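Local coordinates for putative membrane protein COG4129 (PDB 3KMI) that is of unknown function but probably belongs to a membrane exporter of aromatic acids, of which this chain is the helical C-terminal domain, at residues Gln14-Leu17 with Gln18-Ser22; Ser54-Ser57 with Glu58-Asn62; Phe111-Lys114 with Ile115-Glu119; Ala122-Gly125 with Asn126-Glu130. One frame throughout, in Å; residues are numbered along the deposited sequence.

All four interactions are local contacts along single helices or at their ends in an all-helical domain, and they follow in series along the chain: interaction 1 on helix 7-33, interaction 2 near the end of helix 41-61, interaction 3 at the end of helix 103-117 and interaction 4 at the start of helix 124-140. Interactions 3 and 4, with centres about 12 Å apart, lie at the two ends of one short connection and touch. Interaction 1 is the link in the middle, its side chains meeting both interaction 2 and interaction 3, whose own centres are about 30 Å apart. Together they illustrate how local i, i+3 and i, i+4 contacts coexist with packing on neighbouring helices.

Interaction 1: Gln14-Leu17 with Gln18-Ser22; sequences QKKL and QEEVS
Lys15 sets its CG anti to the backbone N (chi1 174°), whereas Glu19 places CG beside its own N (chi1 -61°) and reaches back over the preceding turn, and the two side chains converge. They form an i, i+4 pair on helix 7-33, one of the long helices of this all-helical domain. The meeting is less electrostatic than the sequence suggests. The Glu19 carboxylate lies against the lysine methylenes, with OE2 3.2 Å from Lys15 CG and 3.1 Å from Lys15 CE. A final bend of the lysine chain then carries the ammonium group aside, leaving Lys15 NZ 4.1 Å from Glu19 OE2, beyond a salt bridge, although some attraction between the charges probably remains.

Lys16 and Glu20 repeat the spacing one residue on, but here the side chains run alongside and point the same way. Lys16 CG comes to 3.9 Å from Glu20 OE2, while their charged ends stay apart. Both side chains also touch Leu51 of helix 41-61.

The buried face of the helix is carried by Leu17 and Val21. Leu17 packs on Met78 and Ile81 of helix 68-95 and on Ile52 of helix 41-61, and Val21 on Leu88 of helix 68-95 and on Phe167 of helix 148-176. Nearby, Ser22 OG is hydrogen-bonded to Arg171 NH2. Regular backbone bonds join the two turns, the last from Val21 N to Leu17 O at 2.9 Å, and that same Leu17 O is also touched by the valine methyl CG2 at 3.2 Å.

Interaction 2: Ser54-Ser57 with Glu58-Asn62; sequences SSIS and ETYDN
Ile56 lays its CG2 methyl over one face of the Tyr60 ring, a CH-pi contact with CG2 3.7 Å from the ring centroid and 23° off the ring normal. This is an i, i+4 aliphatic-aromatic pair in the last turns of helix 41-61, within the all-helical domain. The methyl sits toward the rim, close to Tyr60 CE2 and CZ. In Tyr60, chi1 of -77° brings CG beside the backbone N and so places the ring alongside Ile56, pointing the same way.

Polar pairs hold other sides of the turn. Thr59 OG1 donates to Ser55 O at 2.9 Å, joining the backbone N of the same residue at that carbonyl, though the hydroxyl position is less sure. On the exposed side, a water links Ser57 OG to Asp61 OD2; both distances are very short, so its exact place is doubtful. A second water approaches Glu58 OE1, again at a very short distance that leaves its place likewise doubtful, and donates weakly to Ser54 O, 3.4 Å away.

Farther out, Ser55 OG is hydrogen-bonded to Leu51 O, and Ser55 and Thr59 both pack on Phe74 of helix 68-95. Tyr60 touches Leu75 of its own chain and also Leu75 of the second subunit, which puts this helix end beside the dimer contact. Asn62 is the first residue to leave helical geometry, yet its side chain turns back to the helix: ND2 donates to Glu58 O at 3.2 Å, a nearly straight bond of 168° with the acceptor in the amide plane of Asn62.

Interaction 3: Phe111-Lys114 with Ile115-Glu119; sequences FIHK and IGYTE
Phe111 and Ile115 provide the apolar part of the contact: Ile115 CD1 stands over one face of the Phe111 ring, 4.0 Å from its centroid and offset toward the rim, with Phe111 CE2 the nearest ring atom at 3.7 Å. A chi1 of -179°, with CG beside the carbonyl carbon, places the ring where the methyl can reach it. A looser aromatic pair is made by His113 and Tyr117, which lie alongside and point the same way; His113 CD2 is 4.1 Å from Tyr117 CE2. Tyr117 also brings a ring edge to the backbone, its CD2 3.1 Å from His113 O.

Hydrogen bonding shows the helix coming to an end. Ile115 and Gly116 donate to carbonyls four residues back, but Tyr117 N makes a bent bond to His113 O and a weak one to Lys114 O. Lys114 O is then taken by a side chain: Thr118 OG1, on the first residue to leave helical geometry, donates to it at 2.6 Å from above the carbonyl plane.

The last turn of helix 103-117 touches three other helices. Phe111 faces Leu132 of helix 124-140, and Lys114 NZ forms a salt bridge to Glu131 there; His113 NE2 is hydrogen-bonded to Asp30 of helix 7-33; Ile115 packs on Phe167 and Leu168 of helix 148-176.

Interaction 4: Ala122-Gly125 with Asn126-Glu130; sequences AETG and NLLLE
Glu123 and Asn126 join side chains three residues apart: Asn126 ND2 donates to Glu123 OE2 at 2.8 Å, nearly straight at 167°. The two groups use the bond differently. The carboxylate oxygen lies in the plane of the asparagine amide, whereas the amide nitrogen meets OE2 from above the carboxylate plane, and the planes of the two groups are 47° apart. A bend at chi2 (50°) brings the Glu123 carboxylate round to Asn126, where OE2 also rests 3.3 Å from Asn126 CB. This hold should limit rotation of the amide. The backbone of Glu123 takes part as well, its O accepting from Leu127 N.

These bonds lie at the N-terminal start of helix 124-140 in the all-helical domain, with Glu123 just ahead of it, where the usual backbone pattern is just being established. A water is inserted at its start: it donates to Ala122 O at 2.7 Å and accepts from Asn126 N at 3.1 Å, bridging the pair that a regular turn would join directly. The turn is further tied to the preceding loop through a hydrogen bond between Thr124 OG1 and Glu121 N. The Thr124 methyl, CG2, lies alongside Leu128 and touches its CD1 at 3.7 Å.

Gly125 contributes backbone alone and is buried. Its carbonyl is wrapped by Leu129, a residue that also packs on Lys165 and Leu168 of helix 148-176: Leu129 N donates to Gly125 O at 2.8 Å, and Leu129 CG lies 3.3 Å from the same oxygen.

Interaction 1: Gln14-Leu17 with Gln18-Ser22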
loop_
_atom_site.group_PDB
_atom_site.type_symbol
_atom_site.label_atom_id
_atom_site.label_comp_id
_atom_site.label_asym_id
_atom_site.label_seq_id
_atom_site.Cartn_x
_atom_site.Cartn_y
_atom_site.Cartn_z
ATOM N N GLN A 14 1.544 -22.000 5.979
ATOM C CA GLN A 14 0.712 -20.842 5.657
ATOM C C GLN A 14 -0.054 -20.361 6.900
ATOM O O GLN A 14 -0.237 -19.154 7.094
ATOM C CB GLN A 14 -0.240 -21.161 4.484
ATOM C CG GLN A 14 -1.701 -21.321 4.860
ATOM C CD GLN A 14 -2.472 -22.161 3.862
ATOM O OE1 GLN A 14 -1.895 -22.717 2.917
ATOM N NE2 GLN A 14 -3.779 -22.263 4.064
ATOM N N LYS A 15 -0.472 -21.307 7.742
ATOM C CA LYS A 15 -1.088 -21.010 9.039
ATOM C C LYS A 15 -0.130 -20.245 9.984
ATOM O O LYS A 15 -0.513 -19.253 10.613
ATOM C CB LYS A 15 -1.487 -22.328 9.704
ATOM C CG LYS A 15 -2.014 -22.195 11.110
ATOM C CD LYS A 15 -3.433 -21.639 11.140
ATOM C CE LYS A 15 -4.150 -22.000 12.455
ATOM N NZ LYS A 15 -4.393 -23.480 12.618
ATOM N N LYS A 16 1.110 -20.722 10.078
ATOM C CA LYS A 16 2.106 -20.065 10.912
ATOM C C LYS A 16 2.438 -18.645 10.403
ATOM O O LYS A 16 2.585 -17.713 11.202
ATOM C CB LYS A 16 3.351 -20.943 11.040
ATOM C CG LYS A 16 4.456 -20.352 11.919
ATOM C CD LYS A 16 5.465 -21.393 12.363
ATOM C CE LYS A 16 6.598 -21.582 11.339
ATOM N NZ LYS A 16 7.730 -22.464 11.794
ATOM N N LEU A 17 2.582 -18.476 9.085
ATOM C CA LEU A 17 2.837 -17.143 8.509
ATOM C C LEU A 17 1.692 -16.162 8.822
ATOM O O LEU A 17 1.944 -15.029 9.214
ATOM C CB LEU A 17 3.022 -17.214 6.983
ATOM C CG LEU A 17 4.383 -17.781 6.562
ATOM C CD1 LEU A 17 4.271 -18.480 5.224
ATOM C CD2 LEU A 17 5.423 -16.662 6.516
ATOM N N GLN A 18 0.457 -16.608 8.647
ATOM C CA GLN A 18 -0.689 -15.793 9.042
ATOM C C GLN A 18 -0.645 -15.389 10.518
ATOM O O GLN A 18 -0.951 -14.258 10.867
ATOM C CB GLN A 18 -2.001 -16.491 8.720
ATOM C CG GLN A 18 -3.231 -15.629 9.055
ATOM C CD GLN A 18 -4.541 -16.280 8.657
ATOM O OE1 GLN A 18 -4.789 -16.522 7.469
ATOM N NE2 GLN A 18 -5.398 -16.559 9.643
ATOM N N GLU A 19 -0.309 -16.348 11.376
ATOM C CA GLU A 19 -0.229 -16.096 12.804
ATOM C C GLU A 19 0.862 -15.046 13.080
ATOM O O GLU A 19 0.641 -14.139 13.850
ATOM C CB GLU A 19 0.025 -17.407 13.557
ATOM C CG GLU A 19 -1.096 -18.433 13.343
ATOM C CD GLU A 19 -0.818 -19.834 13.938
ATOM O OE1 GLU A 19 0.310 -20.120 14.381
ATOM O OE2 GLU A 19 -1.748 -20.660 13.935
ATOM N N GLU A 20 2.006 -15.138 12.413
ATOM C CA GLU A 20 3.048 -14.130 12.569
ATOM C C GLU A 20 2.687 -12.747 12.053
ATOM O O GLU A 20 3.081 -11.749 12.650
ATOM C CB GLU A 20 4.415 -14.629 12.039
ATOM C CG GLU A 20 4.903 -15.765 12.958
ATOM C CD GLU A 20 6.233 -16.373 12.569
ATOM O OE1 GLU A 20 6.870 -15.883 11.608
ATOM O OE2 GLU A 20 6.622 -17.369 13.223
ATOM N N VAL A 21 1.943 -12.692 10.964
ATOM C CA VAL A 21 1.414 -11.436 10.445
ATOM C C VAL A 21 0.504 -10.812 11.519
ATOM O O VAL A 21 0.591 -9.617 11.818
ATOM C CB VAL A 21 0.566 -11.686 9.145
ATOM C CG1 VAL A 21 -0.244 -10.461 8.795
ATOM C CG2 VAL A 21 1.517 -12.129 7.951
ATOM N N SER A 22 -0.322 -11.640 12.125
ATOM C CA SER A 22 -1.310 -11.096 13.085
ATOM C C SER A 22 -0.596 -10.566 14.311
ATOM O O SER A 22 -0.968 -9.519 14.860
ATOM C CB SER A 22 -2.311 -12.166 13.479
ATOM O OG SER A 22 -3.080 -12.593 12.364
#

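Interaction 2: Ser54-Ser57 with Glu58-Asn62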
loop_
_atom_site.group_PDB
_atom_site.type_symbol
_atom_site.label_atom_id
_atom_site.label_comp_id
_atom_site.label_asym_id
_atom_site.label_seq_id
_atom_site.Cartn_x
_atom_site.Cartn_y
_atom_site.Cartn_z
ATOM N N SER A 54 12.772 -18.300 4.861
ATOM C CA SER A 54 12.998 -19.732 4.916
ATOM C C SER A 54 11.920 -20.497 4.131
ATOM O O SER A 54 12.212 -21.517 3.479
ATOM C CB SER A 54 13.176 -20.241 6.346
ATOM O OG SER A 54 12.093 -19.907 7.184
ATOM N N SER A 55 10.686 -20.011 4.169
ATOM C CA SER A 55 9.619 -20.705 3.488
ATOM C C SER A 55 9.835 -20.653 2.002
ATOM O O SER A 55 9.673 -21.662 1.314
ATOM C CB SER A 55 8.263 -20.133 3.892
ATOM O OG SER A 55 8.112 -20.324 5.293
ATOM N N ILE A 56 10.240 -19.496 1.491
ATOM C CA ILE A 56 10.484 -19.347 0.054
ATOM C C ILE A 56 11.714 -20.122 -0.377
ATOM O O ILE A 56 11.682 -20.815 -1.406
ATOM C CB ILE A 56 10.634 -17.865 -0.329
ATOM C CG1 ILE A 56 9.275 -17.196 -0.304
ATOM C CG2 ILE A 56 11.136 -17.712 -1.761
ATOM C CD1 ILE A 56 9.362 -15.648 -0.427
ATOM N N SER A 57 12.778 -20.051 0.435
ATOM C CA SER A 57 14.021 -20.750 0.124
ATOM C C SER A 57 13.788 -22.245 0.062
ATOM O O SER A 57 14.305 -22.917 -0.831
ATOM C CB SER A 57 15.123 -20.442 1.139
ATOM O OG SER A 57 16.325 -21.119 0.743
ATOM N N GLU A 58 13.004 -22.762 1.000
ATOM C CA GLU A 58 12.618 -24.169 0.978
ATOM C C GLU A 58 11.816 -24.534 -0.288
ATOM O O GLU A 58 12.051 -25.567 -0.900
ATOM C CB GLU A 58 11.852 -24.543 2.241
ATOM C CG GLU A 58 11.444 -26.039 2.290
ATOM C CD GLU A 58 11.334 -26.581 3.702
ATOM O OE1 GLU A 58 10.910 -25.825 4.607
ATOM O OE2 GLU A 58 11.703 -27.760 3.911
ATOM N N THR A 59 10.920 -23.655 -0.703
ATOM C CA THR A 59 10.126 -23.916 -1.892
ATOM C C THR A 59 11.032 -23.960 -3.135
ATOM O O THR A 59 10.864 -24.829 -3.986
ATOM C CB THR A 59 8.994 -22.880 -2.048
ATOM O OG1 THR A 59 8.166 -22.913 -0.873
ATOM C CG2 THR A 59 8.121 -23.179 -3.329
ATOM N N TYR A 60 12.005 -23.047 -3.207
ATOM C CA TYR A 60 12.910 -22.937 -4.354
ATOM C C TYR A 60 13.814 -24.148 -4.430
ATOM O O TYR A 60 14.114 -24.642 -5.511
ATOM C CB TYR A 60 13.812 -21.705 -4.236
ATOM C CG TYR A 60 13.182 -20.368 -4.552
ATOM C CD1 TYR A 60 11.970 -20.271 -5.257
ATOM C CD2 TYR A 60 13.829 -19.188 -4.178
ATOM C CE1 TYR A 60 11.402 -19.026 -5.549
ATOM C CE2 TYR A 60 13.282 -17.949 -4.477
ATOM C CZ TYR A 60 12.067 -17.871 -5.162
ATOM O OH TYR A 60 11.528 -16.625 -5.435
ATOM N N ASP A 61 14.270 -24.588 -3.262
ATOM C CA ASP A 61 15.113 -25.763 -3.131
ATOM C C ASP A 61 14.470 -26.989 -3.792
ATOM O O ASP A 61 15.186 -27.846 -4.346
ATOM C CB ASP A 61 15.378 -26.067 -1.661
ATOM C CG ASP A 61 16.544 -25.243 -1.074
ATOM O OD1 ASP A 61 17.262 -24.548 -1.827
ATOM O OD2 ASP A 61 16.740 -25.303 0.158
ATOM N N ASN A 62 13.136 -27.039 -3.756
ATOM C CA ASN A 62 12.364 -28.246 -4.100
ATOM C C ASN A 62 11.556 -28.113 -5.366
ATOM O O ASN A 62 10.678 -28.941 -5.628
ATOM C CB ASN A 62 11.376 -28.587 -2.988
ATOM C CG ASN A 62 12.001 -29.370 -1.867
ATOM O OD1 ASN A 62 12.197 -30.567 -1.979
ATOM N ND2 ASN A 62 12.264 -28.707 -0.754
HETATM O O HOH W 1 12.365 -24.053 5.703
HETATM O O HOH W 2 16.373 -23.335 1.694
#

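Interaction 3: Phe111-Lys114 with Ile115-Glu119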
loop_
_atom_site.group_PDB
_atom_site.type_symbol
_atom_site.label_atom_id
_atom_site.label_comp_id
_atom_site.label_asym_id
_atom_site.label_seq_id
_atom_site.Cartn_x
_atom_site.Cartn_y
_atom_site.Cartn_z
ATOM N N PHE A 111 -10.081 -1.632 16.679
ATOM C CA PHE A 111 -10.451 -2.293 15.403
ATOM C C PHE A 111 -9.304 -3.191 14.876
ATOM O O PHE A 111 -9.541 -4.314 14.410
ATOM C CB PHE A 111 -10.876 -1.240 14.367
ATOM C CG PHE A 111 -11.294 -1.818 13.025
ATOM C CD1 PHE A 111 -12.325 -2.757 12.937
ATOM C CD2 PHE A 111 -10.685 -1.380 11.853
ATOM C CE1 PHE A 111 -12.716 -3.288 11.672
ATOM C CE2 PHE A 111 -11.064 -1.892 10.599
ATOM C CZ PHE A 111 -12.074 -2.862 10.517
ATOM N N ILE A 112 -8.066 -2.711 14.976
ATOM C CA ILE A 112 -6.901 -3.496 14.611
ATOM C C ILE A 112 -6.722 -4.734 15.522
ATOM O O ILE A 112 -6.373 -5.808 15.043
ATOM C CB ILE A 112 -5.585 -2.633 14.591
ATOM C CG1 ILE A 112 -5.710 -1.543 13.513
ATOM C CG2 ILE A 112 -4.385 -3.538 14.320
ATOM C CD1 ILE A 112 -4.653 -0.424 13.568
ATOM N N HIS A 113 -6.929 -4.574 16.822
ATOM C CA HIS A 113 -6.976 -5.744 17.732
ATOM C C HIS A 113 -8.036 -6.749 17.327
ATOM O O HIS A 113 -7.805 -7.962 17.359
ATOM C CB HIS A 113 -7.240 -5.341 19.188
ATOM C CG HIS A 113 -6.016 -4.881 19.923
ATOM N ND1 HIS A 113 -5.920 -3.634 20.501
ATOM C CD2 HIS A 113 -4.846 -5.508 20.202
ATOM C CE1 HIS A 113 -4.734 -3.499 21.072
ATOM N NE2 HIS A 113 -4.060 -4.619 20.898
ATOM N N LYS A 114 -9.211 -6.246 16.979
ATOM C CA LYS A 114 -10.309 -7.096 16.577
ATOM C C LYS A 114 -9.861 -7.892 15.366
ATOM O O LYS A 114 -10.033 -9.122 15.298
ATOM C CB LYS A 114 -11.567 -6.273 16.280
ATOM C CG LYS A 114 -12.759 -7.097 15.789
ATOM C CD LYS A 114 -13.935 -6.187 15.525
ATOM C CE LYS A 114 -15.224 -6.932 15.193
ATOM N NZ LYS A 114 -16.320 -5.918 15.050
ATOM N N ILE A 115 -9.282 -7.199 14.407
ATOM C CA ILE A 115 -8.773 -7.858 13.194
ATOM C C ILE A 115 -7.709 -8.923 13.571
ATOM O O ILE A 115 -7.742 -10.068 13.096
ATOM C CB ILE A 115 -8.189 -6.846 12.165
ATOM C CG1 ILE A 115 -9.268 -5.869 11.632
ATOM C CG2 ILE A 115 -7.484 -7.628 11.016
ATOM C CD1 ILE A 115 -8.705 -4.701 10.730
ATOM N N GLY A 116 -6.751 -8.539 14.393
ATOM C CA GLY A 116 -5.673 -9.444 14.738
ATOM C C GLY A 116 -6.143 -10.731 15.398
ATOM O O GLY A 116 -5.514 -11.783 15.225
ATOM N N TYR A 117 -7.238 -10.671 16.162
ATOM C CA TYR A 117 -7.703 -11.834 16.962
ATOM C C TYR A 117 -8.861 -12.630 16.392
ATOM O O TYR A 117 -9.239 -13.667 16.966
ATOM C CB TYR A 117 -8.060 -11.395 18.404
ATOM C CG TYR A 117 -6.818 -11.104 19.216
ATOM C CD1 TYR A 117 -6.032 -12.153 19.710
ATOM C CD2 TYR A 117 -6.410 -9.810 19.455
ATOM C CE1 TYR A 117 -4.875 -11.907 20.423
ATOM C CE2 TYR A 117 -5.263 -9.563 20.180
ATOM C CZ TYR A 117 -4.509 -10.607 20.649
ATOM O OH TYR A 117 -3.382 -10.347 21.396
ATOM N N THR A 118 -9.436 -12.142 15.291
ATOM C CA THR A 118 -10.610 -12.781 14.723
ATOM C C THR A 118 -10.206 -13.765 13.632
ATOM O O THR A 118 -9.569 -13.389 12.636
ATOM C CB THR A 118 -11.629 -11.727 14.161
ATOM O OG1 THR A 118 -12.021 -10.821 15.206
ATOM C CG2 THR A 118 -12.893 -12.413 13.611
ATOM N N GLU A 119 -10.566 -15.027 13.826
ATOM C CA GLU A 119 -10.360 -16.045 12.795
ATOM C C GLU A 119 -11.322 -15.757 11.640
ATOM O O GLU A 119 -12.495 -15.492 11.872
ATOM C CB GLU A 119 -10.601 -17.440 13.371
ATOM C CG GLU A 119 -9.464 -17.958 14.244
ATOM C CD GLU A 119 -8.103 -17.792 13.590
ATOM O OE1 GLU A 119 -7.879 -18.412 12.525
ATOM O OE2 GLU A 119 -7.258 -17.034 14.139
#

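Interaction 4: Ala122-Gly125 with Asn126-Glu130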
loop_
_atom_site.group_PDB
_atom_site.type_symbol
_atom_site.label_atom_id
_atom_site.label_comp_id
_atom_site.label_asym_id
_atom_site.label_seq_id
_atom_site.Cartn_x
_atom_site.Cartn_y
_atom_site.Cartn_z
ATOM N N ALA A 122 -16.627 -17.363 6.850
ATOM C CA ALA A 122 -17.256 -16.966 5.585
ATOM C C ALA A 122 -17.472 -15.454 5.413
ATOM O O ALA A 122 -17.101 -14.877 4.393
ATOM C CB ALA A 122 -18.582 -17.726 5.377
ATOM N N GLU A 123 -18.062 -14.815 6.414
ATOM C CA GLU A 123 -18.518 -13.442 6.266
ATOM C C GLU A 123 -17.576 -12.424 6.906
ATOM O O GLU A 123 -17.828 -11.214 6.861
ATOM C CB GLU A 123 -19.926 -13.307 6.860
ATOM C CG GLU A 123 -20.790 -12.244 6.179
ATOM C CD GLU A 123 -20.808 -12.387 4.668
ATOM O OE1 GLU A 123 -20.955 -13.529 4.171
ATOM O OE2 GLU A 123 -20.672 -11.358 3.977
ATOM N N THR A 124 -16.493 -12.913 7.496
ATOM C CA THR A 124 -15.623 -12.070 8.286
ATOM C C THR A 124 -15.001 -10.909 7.504
ATOM O O THR A 124 -15.073 -9.772 7.947
ATOM C CB THR A 124 -14.520 -12.901 8.939
ATOM O OG1 THR A 124 -15.105 -14.034 9.606
ATOM C CG2 THR A 124 -13.716 -12.052 9.920
ATOM N N GLY A 125 -14.376 -11.189 6.362
ATOM C CA GLY A 125 -13.758 -10.114 5.587
ATOM C C GLY A 125 -14.762 -9.011 5.274
ATOM O O GLY A 125 -14.496 -7.818 5.491
ATOM N N ASN A 126 -15.923 -9.425 4.782
ATOM C CA ASN A 126 -16.998 -8.503 4.430
ATOM C C ASN A 126 -17.469 -7.652 5.608
ATOM O O ASN A 126 -17.598 -6.436 5.469
ATOM C CB ASN A 126 -18.165 -9.276 3.847
ATOM C CG ASN A 126 -17.889 -9.795 2.465
ATOM O OD1 ASN A 126 -16.949 -9.365 1.782
ATOM N ND2 ASN A 126 -18.727 -10.710 2.023
ATOM N N LEU A 127 -17.695 -8.281 6.775
ATOM C CA LEU A 127 -18.072 -7.544 7.971
ATOM C C LEU A 127 -17.010 -6.516 8.321
ATOM O O LEU A 127 -17.310 -5.357 8.566
ATOM C CB LEU A 127 -18.318 -8.489 9.162
ATOM C CG LEU A 127 -19.608 -9.322 9.040
ATOM C CD1 LEU A 127 -19.695 -10.275 10.206
ATOM C CD2 LEU A 127 -20.882 -8.482 8.962
ATOM N N LEU A 128 -15.759 -6.948 8.353
ATOM C CA LEU A 128 -14.664 -6.054 8.767
ATOM C C LEU A 128 -14.484 -4.891 7.760
ATOM O O LEU A 128 -14.258 -3.734 8.149
ATOM C CB LEU A 128 -13.369 -6.861 8.964
ATOM C CG LEU A 128 -13.428 -7.913 10.095
ATOM C CD1 LEU A 128 -12.163 -8.747 10.118
ATOM C CD2 LEU A 128 -13.643 -7.193 11.463
ATOM N N LEU A 129 -14.654 -5.194 6.475
ATOM C CA LEU A 129 -14.609 -4.139 5.461
ATOM C C LEU A 129 -15.742 -3.101 5.635
ATOM O O LEU A 129 -15.486 -1.898 5.531
ATOM C CB LEU A 129 -14.559 -4.729 4.035
ATOM C CG LEU A 129 -13.247 -5.415 3.620
ATOM C CD1 LEU A 129 -13.488 -6.442 2.509
ATOM C CD2 LEU A 129 -12.190 -4.385 3.218
ATOM N N GLU A 130 -16.973 -3.565 5.890
ATOM C CA GLU A 130 -18.094 -2.661 6.231
ATOM C C GLU A 130 -17.754 -1.785 7.445
ATOM O O GLU A 130 -17.991 -0.568 7.438
ATOM C CB GLU A 130 -19.381 -3.439 6.540
ATOM C CG GLU A 130 -20.039 -4.145 5.363
ATOM C CD GLU A 130 -21.041 -5.205 5.814
ATOM O OE1 GLU A 130 -20.806 -6.406 5.540
ATOM O OE2 GLU A 130 -22.049 -4.845 6.468
HETATM O O HOH W 3 -16.112 -12.355 3.955
#